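Local structure of GDP-perosamine synthase (Caulobacter crescentus, 3BN1) at residues T64-A69 and L155-A160. The protein catalyses the pyridoxal 5'-phosphate-dependent transfer of an amino group from L-glutamate to GDP-4-keto-6-deoxy-D-mannose, yielding GDP-perosamine for the bacterial O-antigen. Sequence-based numbering, arbitrary orientation.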
ATOM      1  N   THR A  64      -1.582  -5.266  -3.856  1.00  1.00           N
ATOM      2  CA  THR A  64      -2.522  -5.181  -2.743  1.00  4.21           C
ATOM      3  C   THR A  64      -3.966  -5.392  -3.248  1.00  6.68           C
ATOM      4  O   THR A  64      -4.814  -5.900  -2.522  1.00  8.14           O
ATOM      5  CB  THR A  64      -2.361  -3.828  -2.033  1.00  6.84           C
ATOM      6  OG1 THR A  64      -2.542  -2.773  -2.978  1.00 15.18           O
ATOM      7  CG2 THR A  64      -0.929  -3.702  -1.428  1.00 10.65           C
ATOM      8  N   ALA A  65      -4.183  -5.023  -4.512  1.00  7.95           N
ATOM      9  CA  ALA A  65      -5.407  -5.216  -5.248  1.00 17.67           C
ATOM     10  C   ALA A  65      -5.676  -6.712  -5.197  1.00 15.23           C
ATOM     11  O   ALA A  65      -6.761  -7.168  -4.799  1.00 12.98           O
ATOM     12  CB  ALA A  65      -5.200  -4.779  -6.715  1.00  9.85           C
ATOM     13  N   LEU A  66      -4.699  -7.499  -5.640  1.00  8.44           N
ATOM     14  CA  LEU A  66      -4.921  -8.924  -5.591  1.00  3.50           C
ATOM     15  C   LEU A  66      -5.257  -9.425  -4.194  1.00  4.84           C
ATOM     16  O   LEU A  66      -6.211 -10.166  -3.985  1.00  7.88           O
ATOM     17  CB  LEU A  66      -3.649  -9.610  -6.078  1.00  2.55           C
ATOM     18  CG  LEU A  66      -3.554  -9.618  -7.604  1.00  7.37           C
ATOM     19  CD1 LEU A  66      -2.104 -10.063  -8.090  1.00  7.60           C
ATOM     20  CD2 LEU A  66      -4.634 -10.519  -8.207  1.00  8.27           C
ATOM     21  N   HIS A  67      -4.419  -9.064  -3.225  1.00 10.18           N
ATOM     22  CA  HIS A  67      -4.653  -9.470  -1.843  1.00 20.93           C
ATOM     23  C   HIS A  67      -6.067  -9.072  -1.427  1.00 33.16           C
ATOM     24  O   HIS A  67      -6.829  -9.896  -0.914  1.00 10.09           O
ATOM     25  CB  HIS A  67      -3.580  -8.867  -0.839  1.00 15.98           C
ATOM     26  CG  HIS A  67      -3.742  -9.321   0.598  1.00 16.37           C
ATOM     27  ND1 HIS A  67      -3.288  -8.592   1.682  1.00 17.37           N
ATOM     28  CD2 HIS A  67      -4.272 -10.463   1.118  1.00 12.75           C
ATOM     29  CE1 HIS A  67      -3.566  -9.248   2.805  1.00  2.10           C
ATOM     30  NE2 HIS A  67      -4.164 -10.387   2.488  1.00  6.81           N
ATOM     31  N   LEU A  68      -6.397  -7.802  -1.637  1.00  8.11           N
ATOM     32  CA  LEU A  68      -7.695  -7.339  -1.245  1.00 10.13           C
ATOM     33  C   LEU A  68      -8.818  -8.177  -1.883  1.00 11.13           C
ATOM     34  O   LEU A  68      -9.764  -8.607  -1.215  1.00  7.39           O
ATOM     35  CB  LEU A  68      -7.852  -5.868  -1.650  1.00  4.86           C
ATOM     36  CG  LEU A  68      -9.205  -5.228  -1.321  1.00 20.01           C
ATOM     37  CD1 LEU A  68      -9.429  -5.261   0.219  1.00 11.83           C
ATOM     38  CD2 LEU A  68      -9.138  -3.799  -1.806  1.00  8.72           C
ATOM     39  N   ALA A  69      -8.769  -8.382  -3.199  1.00 12.69           N
ATOM     40  CA  ALA A  69      -9.875  -9.121  -3.836  1.00  9.89           C
ATOM     41  C   ALA A  69     -10.006 -10.563  -3.287  1.00  9.15           C
ATOM     42  O   ALA A  69     -11.110 -11.111  -3.091  1.00  7.31           O
ATOM     43  CB  ALA A  69      -9.618  -9.137  -5.358  1.00 12.96           C
ATOM     44  N   LEU A 155     -14.564 -19.787  -8.075  1.00 13.11           N
ATOM     45  CA  LEU A 155     -14.463 -18.379  -8.416  1.00  6.84           C
ATOM     46  C   LEU A 155     -13.307 -18.233  -9.423  1.00 13.32           C
ATOM     47  O   LEU A 155     -12.381 -19.052  -9.478  1.00 12.91           O
ATOM     48  CB  LEU A 155     -14.076 -17.588  -7.174  1.00  6.23           C
ATOM     49  CG  LEU A 155     -15.214 -17.600  -6.131  1.00  7.72           C
ATOM     50  CD1 LEU A 155     -14.682 -17.065  -4.792  1.00 12.24           C
ATOM     51  CD2 LEU A 155     -16.298 -16.686  -6.717  1.00 14.68           C
ATOM     52  N   VAL A 156     -13.360 -17.157 -10.196  1.00 14.44           N
ATOM     53  CA  VAL A 156     -12.293 -16.887 -11.139  1.00 16.34           C
ATOM     54  C   VAL A 156     -11.885 -15.448 -10.855  1.00 53.89           C
ATOM     55  O   VAL A 156     -12.718 -14.556 -10.730  1.00  8.31           O
ATOM     56  CB  VAL A 156     -12.750 -17.060 -12.634  1.00 28.00           C
ATOM     57  CG1 VAL A 156     -11.632 -16.664 -13.630  1.00 17.69           C
ATOM     58  CG2 VAL A 156     -13.167 -18.499 -12.900  1.00 10.25           C
ATOM     59  N   ILE A 157     -10.586 -15.215 -10.738  1.00 13.30           N
ATOM     60  CA  ILE A 157     -10.173 -13.855 -10.553  1.00 12.47           C
ATOM     61  C   ILE A 157      -9.112 -13.588 -11.600  1.00 18.39           C
ATOM     62  O   ILE A 157      -8.088 -14.285 -11.671  1.00  8.81           O
ATOM     63  CB  ILE A 157      -9.561 -13.618  -9.166  1.00 19.59           C
ATOM     64  CG1 ILE A 157      -8.859 -12.254  -9.156  1.00 11.74           C
ATOM     65  CG2 ILE A 157      -8.663 -14.827  -8.752  1.00 12.15           C
ATOM     66  CD1 ILE A 157      -8.057 -11.953  -7.908  1.00 12.12           C
ATOM     67  N   GLU A 158      -9.362 -12.608 -12.454  1.00 10.79           N
ATOM     68  CA  GLU A 158      -8.352 -12.327 -13.486  1.00  2.31           C
ATOM     69  C   GLU A 158      -7.226 -11.440 -12.920  1.00  1.69           C
ATOM     70  O   GLU A 158      -7.448 -10.319 -12.373  1.00  5.61           O
ATOM     71  CB  GLU A 158      -8.951 -11.511 -14.615  1.00 10.73           C
ATOM     72  CG  GLU A 158     -10.250 -12.023 -15.325  1.00 14.02           C
ATOM     73  CD  GLU A 158     -10.863 -10.848 -16.183  1.00 14.49           C
ATOM     74  OE1 GLU A 158     -10.119 -10.309 -17.056  1.00  9.81           O
ATOM     75  OE2 GLU A 158     -12.034 -10.426 -15.921  1.00 19.86           O
ATOM     76  N   ASP A 159      -6.002 -11.909 -13.083  1.00 11.70           N
ATOM     77  CA  ASP A 159      -4.883 -11.003 -12.784  1.00  7.27           C
ATOM     78  C   ASP A 159      -4.722 -10.277 -14.120  1.00 12.37           C
ATOM     79  O   ASP A 159      -4.062 -10.768 -15.067  1.00  7.44           O
ATOM     80  CB  ASP A 159      -3.575 -11.724 -12.492  1.00 12.77           C
ATOM     81  CG  ASP A 159      -2.485 -10.752 -12.092  1.00 24.27           C
ATOM     82  OD1 ASP A 159      -2.660  -9.514 -12.272  1.00 11.53           O
ATOM     83  OD2 ASP A 159      -1.465 -11.218 -11.536  1.00 13.96           O
ATOM     84  N   ALA A 160      -5.356  -9.121 -14.255  1.00 12.45           N
ATOM     85  CA  ALA A 160      -5.288  -8.409 -15.544  1.00 12.95           C
ATOM     86  C   ALA A 160      -4.259  -7.294 -15.537  1.00 31.17           C
ATOM     87  O   ALA A 160      -4.393  -6.337 -16.313  1.00 16.19           O
ATOM     88  CB  ALA A 160      -6.663  -7.837 -15.894  1.00  8.64           C
TER
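The forked end of L66 divides its two methyls between I157 and D159, two residues apart on strand 155-159: CD2 meets CD1 of I157 at 3.7 Å, while CD1 lies 3.7 Å from OD2 of D159. With chi1 at -80°, CG of L66 stands anti to the carbonyl carbon, which brings the fork nearer the strand although its CA-CB bond is directed neither at the strand nor from it. The L66 and I157 side chains pass at a slant, meeting through these end methyls. I157 has an extended chain, its CG1 anti to the backbone N (chi1 167°), so that CD1 also reaches A69 CB, at 4.1 Å. A69, about one helical turn after L66, suits its place because a single methyl leaves room for this ethyl arm. The L66 and D159 side chains instead cross at about a right angle, in van der Waals contact. OD2 is hydrogen-bonded to S91 OG and OD1 to the A161 N-H, which restrains the carboxylate's rotation. Segment 64-69, part of helix 62-72, runs nearly antiparallel (175°) to strand 155-159, a central strand of the mixed seven-stranded sheet of the aminotransferase fold. The chemistry is thus divided: methyls make the helix-strand contact, while D159 presents a held carboxylate at the strand's active-site end, probably facing the cofactor's pyridine nitrogen, as the corresponding aspartate does in fold-type I aminotransferases.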